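Local coordinates for SsRai1 (Scheffersomyces stipitis, PDB 5BTO), which removes the NAD cap from the 5' end of NAD-capped RNAs and, by binding RAT1, stabilises that exoribonuclease and stimulates its activity, at residues 218-223 against 231-236; 261-266 against 293-298. All blocks are in the same frame, centred on the assembly; numbering follows the deposited sequence.

Contact 1. Residues 218-223 against 231-236; sequences ISVIKT and LLAGEV
S219 pairs with G234, and I221 with L232, through backbone hydrogen bonds in both directions. These are the hydrogen-bonded pairs of an antiparallel hairpin. G234 N reaches S219 O at 2.8 Å. S219 N bonds back to G234 O. I221 N meets L232 O at 2.9 Å. I218–E235, V220–A233 and K222–L231 are the non-hydrogen-bonded pairs, with their side chains on the opposite face from S219 and I221.

On that face L231 leans across to V220. Its CG lies 3.7 Å from V220 CG1, the methyl set anti to the backbone N (chi1 -170°). A233 CB touches two methyls of the neighbouring strand, V220 CG2 and I218 CG2, each 4.0 Å away. At the end of the row the I218 side chain crosses that of E235 at about a right angle, its CD1 3.7 Å from E235 CB. The E235 chain runs on extended beyond CG. On the other face I221 CG1 touches L232 CB, and S219 CB touches V236 CG2 at 3.8 Å.

Further out, strands 27-34 and 111-114 flank the hairpin within the large mixed sheet. F30 and F32 pack on V220, and Y114 packs on A233. S219 OG bonds to E28.

E235 binds substrate. It follows the last hydrogen-bonded pair, S219–G234. Its carbonyl is held by R115, itself a substrate-binding residue, and its apolar CB rests on I218. This is consistent with a placed backbone and a carboxylate that extends past the apolar contact.

Contact 2. Residues 261-266 against 293-298; sequences RILESN and YGFRDD
R261 and I262 both meet the carbonyl of R296. I262 N donates to R296 O at 2.9 Å, and R261 CA adds a CA-H...O contact. The packed part is I262 against F295 and D297. I262 CG2 touches F295 CB at 4.0 Å, and its CD1 runs beside D297 CB at 3.7 Å. R261 O lies at the F295 ring edge. F272 of helix 266-286 meets that ring edge-to-face. L263 CG touches F295 CE2 from the more exposed margin.

The more exposed side is charged. R261 CG, anti to the backbone N (chi1 -178°), and the chain extended to NE carry the guanidinium out to D298 and E264. Its NH2 lies 2.6 Å from D298 OD2 in a salt bridge, the carboxylate standing over one face of the guanidinium, toward its rim, with the planes 79° apart. NE and NH2 both grip E264 OE2, at 3.1 and 2.9 Å. Replacing R261 with a leucine would probably leave E264 and D298 as close like charges without their shared counterion.

R261 and R296 form a parallel bridge where strands 254-261 and 290-296 end side by side. Helix 266-286 links these neighbours, a beta-alpha-beta crossover within the PD-(D/E)XK nuclease fold.

Contact 2 follows contact 1 in series along the chain. Their centres are 30 Å apart and their nearest atoms about 13 Å. Contact 1 belongs to the large mixed sheet, and contact 2 to the four-stranded sheet. Strand 254-261 relates them: Y254 packs on S219 and V236 of contact 1, and R261 enters contact 2. Between these ends the strand carries E256 and L257, which bind the metal, and K258, which binds substrate. In contact 1 the E235 side chain is about 4 Å from that of metal-binding D237, and G234 lies about 4 Å from the R115 side chain. Contact 2 is more peripheral, with F295 about 9 Å from K258, side chain to side chain.

Contact 1. Residues 218-223 against 231-236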
loop_
_atom_site.group_PDB
_atom_site.type_symbol
_atom_site.label_atom_id
_atom_site.label_comp_id
_atom_site.label_asym_id
_atom_site.label_seq_id
_atom_site.Cartn_x
_atom_site.Cartn_y
_atom_site.Cartn_z
ATOM N N ILE A 218 17.645 -8.509 29.635
ATOM C CA ILE A 218 16.565 -8.548 28.647
ATOM C C ILE A 218 15.215 -8.557 29.338
ATOM O O ILE A 218 14.913 -9.469 30.115
ATOM C CB ILE A 218 16.649 -9.808 27.752
ATOM C CG1 ILE A 218 18.049 -9.972 27.162
ATOM C CG2 ILE A 218 15.581 -9.768 26.636
ATOM C CD1 ILE A 218 18.439 -8.873 26.210
ATOM N N SER A 219 14.417 -7.530 29.065
ATOM C CA SER A 219 13.058 -7.453 29.571
ATOM C C SER A 219 12.103 -8.045 28.532
ATOM O O SER A 219 12.229 -7.788 27.334
ATOM C CB SER A 219 12.684 -5.995 29.867
ATOM O OG SER A 219 11.307 -5.860 30.189
ATOM N N VAL A 220 11.152 -8.844 28.988
ATOM C CA VAL A 220 10.137 -9.381 28.087
ATOM C C VAL A 220 8.769 -8.880 28.517
ATOM O O VAL A 220 8.348 -9.078 29.668
ATOM C CB VAL A 220 10.148 -10.919 28.040
ATOM C CG1 VAL A 220 9.241 -11.411 26.904
ATOM C CG2 VAL A 220 11.567 -11.424 27.847
ATOM N N ILE A 221 8.079 -8.233 27.584
ATOM C CA ILE A 221 6.869 -7.493 27.896
ATOM C C ILE A 221 5.691 -8.002 27.098
ATOM O O ILE A 221 5.861 -8.603 26.033
ATOM C CB ILE A 221 7.039 -5.978 27.586
ATOM C CG1 ILE A 221 7.228 -5.746 26.079
ATOM C CG2 ILE A 221 8.237 -5.407 28.350
ATOM C CD1 ILE A 221 7.043 -4.298 25.673
ATOM N N LYS A 222 4.496 -7.782 27.639
ATOM C CA LYS A 222 3.268 -7.965 26.878
ATOM C C LYS A 222 2.810 -6.591 26.432
ATOM O O LYS A 222 2.825 -5.633 27.211
ATOM C CB LYS A 222 2.184 -8.637 27.718
ATOM C CG LYS A 222 2.285 -10.143 27.778
ATOM C CD LYS A 222 1.150 -10.729 28.612
ATOM C CE LYS A 222 -0.193 -10.095 28.262
ATOM N NZ LYS A 222 -0.760 -10.552 26.960
ATOM N N THR A 223 2.448 -6.477 25.161
ATOM C CA THR A 223 1.974 -5.212 24.647
ATOM C C THR A 223 1.044 -5.499 23.481
ATOM O O THR A 223 0.567 -6.619 23.326
ATOM C CB THR A 223 3.157 -4.307 24.237
ATOM O OG1 THR A 223 2.674 -3.009 23.873
ATOM C CG2 THR A 223 3.948 -4.930 23.097
ATOM N N LEU A 231 4.177 -10.320 22.449
ATOM C CA LEU A 231 5.208 -10.476 23.465
ATOM C C LEU A 231 6.491 -9.976 22.811
ATOM O O LEU A 231 6.858 -10.446 21.721
ATOM C CB LEU A 231 5.341 -11.953 23.862
ATOM C CG LEU A 231 6.184 -12.282 25.095
ATOM C CD1 LEU A 231 5.507 -11.762 26.359
ATOM C CD2 LEU A 231 6.445 -13.771 25.244
ATOM N N LEU A 232 7.142 -8.989 23.425
ATOM C CA LEU A 232 8.385 -8.452 22.867
ATOM C C LEU A 232 9.532 -8.570 23.858
ATOM O O LEU A 232 9.410 -8.138 25.016
ATOM C CB LEU A 232 8.251 -6.964 22.519
ATOM C CG LEU A 232 7.265 -6.463 21.482
ATOM C CD1 LEU A 232 7.498 -4.958 21.233
ATOM C CD2 LEU A 232 7.450 -7.261 20.218
ATOM N N ALA A 233 10.655 -9.108 23.404
ATOM C CA ALA A 233 11.860 -9.166 24.233
ATOM C C ALA A 233 12.819 -8.049 23.802
ATOM O O ALA A 233 13.040 -7.843 22.603
ATOM C CB ALA A 233 12.524 -10.523 24.092
ATOM N N GLY A 234 13.384 -7.331 24.770
ATOM C CA GLY A 234 14.290 -6.250 24.450
ATOM C C GLY A 234 15.335 -5.985 25.514
ATOM O O GLY A 234 15.025 -5.983 26.705
ATOM N N GLU A 235 16.571 -5.745 25.086
ATOM C CA GLU A 235 17.618 -5.335 26.025
ATOM C C GLU A 235 17.298 -3.986 26.651
ATOM O O GLU A 235 16.823 -3.064 25.979
ATOM C CB GLU A 235 18.999 -5.275 25.360
ATOM C CG GLU A 235 20.118 -5.011 26.385
ATOM C CD GLU A 235 21.510 -4.961 25.792
ATOM O OE1 GLU A 235 21.641 -5.145 24.566
ATOM O OE2 GLU A 235 22.478 -4.730 26.561
ATOM N N VAL A 236 17.584 -3.882 27.947
ATOM C CA VAL A 236 17.363 -2.668 28.717
ATOM C C VAL A 236 18.693 -2.271 29.334
ATOM O O VAL A 236 19.409 -3.115 29.886
ATOM C CB VAL A 236 16.303 -2.914 29.817
ATOM C CG1 VAL A 236 16.367 -1.835 30.910
ATOM C CG2 VAL A 236 14.898 -3.022 29.193
#

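Contact 2. Residues 261-266 against 293-298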
loop_
_atom_site.group_PDB
_atom_site.type_symbol
_atom_site.label_atom_id
_atom_site.label_comp_id
_atom_site.label_asym_id
_atom_site.label_seq_id
_atom_site.Cartn_x
_atom_site.Cartn_y
_atom_site.Cartn_z
ATOM N N ARG A 261 27.783 12.024 18.265
ATOM C CA ARG A 261 28.730 13.128 18.175
ATOM C C ARG A 261 28.042 14.443 18.532
ATOM O O ARG A 261 26.848 14.613 18.275
ATOM C CB ARG A 261 29.324 13.197 16.763
ATOM C CG ARG A 261 30.366 14.288 16.567
ATOM C CD ARG A 261 31.096 14.136 15.247
ATOM N NE ARG A 261 32.056 15.219 15.048
ATOM C CZ ARG A 261 32.941 15.258 14.056
ATOM N NH1 ARG A 261 32.997 14.267 13.177
ATOM N NH2 ARG A 261 33.775 16.287 13.946
ATOM N N ILE A 262 28.788 15.363 19.140
ATOM C CA ILE A 262 28.274 16.703 19.408
ATOM C C ILE A 262 27.700 17.334 18.147
ATOM O O ILE A 262 28.149 17.040 17.038
ATOM C CB ILE A 262 29.357 17.639 19.990
ATOM C CG1 ILE A 262 30.605 17.640 19.113
ATOM C CG2 ILE A 262 29.718 17.218 21.408
ATOM C CD1 ILE A 262 31.702 18.583 19.635
ATOM N N LEU A 263 26.701 18.192 18.335
ATOM C CA LEU A 263 25.945 18.775 17.235
ATOM C C LEU A 263 26.593 20.071 16.765
ATOM O O LEU A 263 26.100 21.158 17.042
ATOM C CB LEU A 263 24.506 19.043 17.675
ATOM C CG LEU A 263 23.741 17.849 18.249
ATOM C CD1 LEU A 263 22.294 18.229 18.584
ATOM C CD2 LEU A 263 23.771 16.690 17.265
ATOM N N GLU A 264 27.687 19.951 16.024
ATOM C CA GLU A 264 28.457 21.133 15.638
ATOM C C GLU A 264 28.174 21.637 14.222
ATOM O O GLU A 264 28.802 22.593 13.758
ATOM C CB GLU A 264 29.955 20.892 15.856
ATOM C CG GLU A 264 30.473 19.553 15.356
ATOM C CD GLU A 264 31.931 19.338 15.728
ATOM O OE1 GLU A 264 32.587 20.327 16.113
ATOM O OE2 GLU A 264 32.419 18.189 15.649
ATOM N N SER A 265 27.233 20.999 13.539
ATOM C CA SER A 265 26.860 21.415 12.188
ATOM C C SER A 265 25.465 20.900 11.872
ATOM O O SER A 265 24.961 20.017 12.561
ATOM C CB SER A 265 27.842 20.857 11.157
ATOM O OG SER A 265 27.720 19.443 11.062
ATOM N N ASN A 266 24.845 21.457 10.834
ATOM C CA ASN A 266 23.534 20.979 10.398
ATOM C C ASN A 266 23.595 19.505 10.038
ATOM O O ASN A 266 22.682 18.732 10.358
ATOM C CB ASN A 266 23.023 21.801 9.211
ATOM C CG ASN A 266 22.742 23.246 9.577
ATOM O OD1 ASN A 266 22.366 23.551 10.707
ATOM N ND2 ASN A 266 22.927 24.145 8.617
ATOM N N TYR A 293 21.143 10.700 26.256
ATOM C CA TYR A 293 22.184 10.754 25.234
ATOM C C TYR A 293 23.437 11.430 25.767
ATOM O O TYR A 293 23.370 12.518 26.342
ATOM C CB TYR A 293 21.712 11.508 23.985
ATOM C CG TYR A 293 21.231 10.598 22.890
ATOM C CD1 TYR A 293 22.123 10.048 21.972
ATOM C CD2 TYR A 293 19.886 10.274 22.785
ATOM C CE1 TYR A 293 21.671 9.204 20.963
ATOM C CE2 TYR A 293 19.430 9.427 21.795
ATOM C CZ TYR A 293 20.325 8.895 20.892
ATOM O OH TYR A 293 19.865 8.059 19.899
ATOM N N GLY A 294 24.576 10.780 25.570
ATOM C CA GLY A 294 25.867 11.414 25.814
ATOM C C GLY A 294 26.437 11.909 24.497
ATOM O O GLY A 294 26.442 11.181 23.503
ATOM N N PHE A 295 26.892 13.158 24.488
ATOM C CA PHE A 295 27.408 13.791 23.280
ATOM C C PHE A 295 28.921 13.923 23.378
ATOM O O PHE A 295 29.436 14.482 24.344
ATOM C CB PHE A 295 26.768 15.172 23.095
ATOM C CG PHE A 295 25.282 15.130 22.846
ATOM C CD1 PHE A 295 24.384 15.094 23.905
ATOM C CD2 PHE A 295 24.783 15.117 21.545
ATOM C CE1 PHE A 295 23.006 15.043 23.671
ATOM C CE2 PHE A 295 23.415 15.068 21.304
ATOM C CZ PHE A 295 22.526 15.037 22.368
ATOM N N ARG A 296 29.637 13.410 22.382
ATOM C CA ARG A 296 31.096 13.362 22.465
ATOM C C ARG A 296 31.755 14.028 21.270
ATOM O O ARG A 296 31.164 14.103 20.198
ATOM C CB ARG A 296 31.575 11.912 22.609
ATOM C CG ARG A 296 30.991 10.961 21.571
ATOM C CD ARG A 296 32.061 10.513 20.591
ATOM N NE ARG A 296 31.497 9.963 19.364
ATOM C CZ ARG A 296 31.952 10.243 18.146
ATOM N NH1 ARG A 296 32.975 11.075 17.992
ATOM N NH2 ARG A 296 31.377 9.701 17.080
ATOM N N ASP A 297 32.983 14.509 21.460
ATOM C CA ASP A 297 33.697 15.179 20.378
ATOM C C ASP A 297 34.579 14.215 19.576
ATOM O O ASP A 297 34.521 13.002 19.773
ATOM C CB ASP A 297 34.482 16.405 20.882
ATOM C CG ASP A 297 35.607 16.050 21.851
ATOM O OD1 ASP A 297 36.047 14.882 21.891
ATOM O OD2 ASP A 297 36.078 16.969 22.563
ATOM N N ASP A 298 35.370 14.760 18.655
ATOM C CA ASP A 298 36.284 13.963 17.832
ATOM C C ASP A 298 37.280 13.143 18.639
ATOM O O ASP A 298 37.698 12.065 18.214
ATOM C CB ASP A 298 37.070 14.865 16.881
ATOM C CG ASP A 298 36.317 15.167 15.614
ATOM O OD1 ASP A 298 36.154 14.242 14.789
ATOM O OD2 ASP A 298 35.899 16.331 15.442
#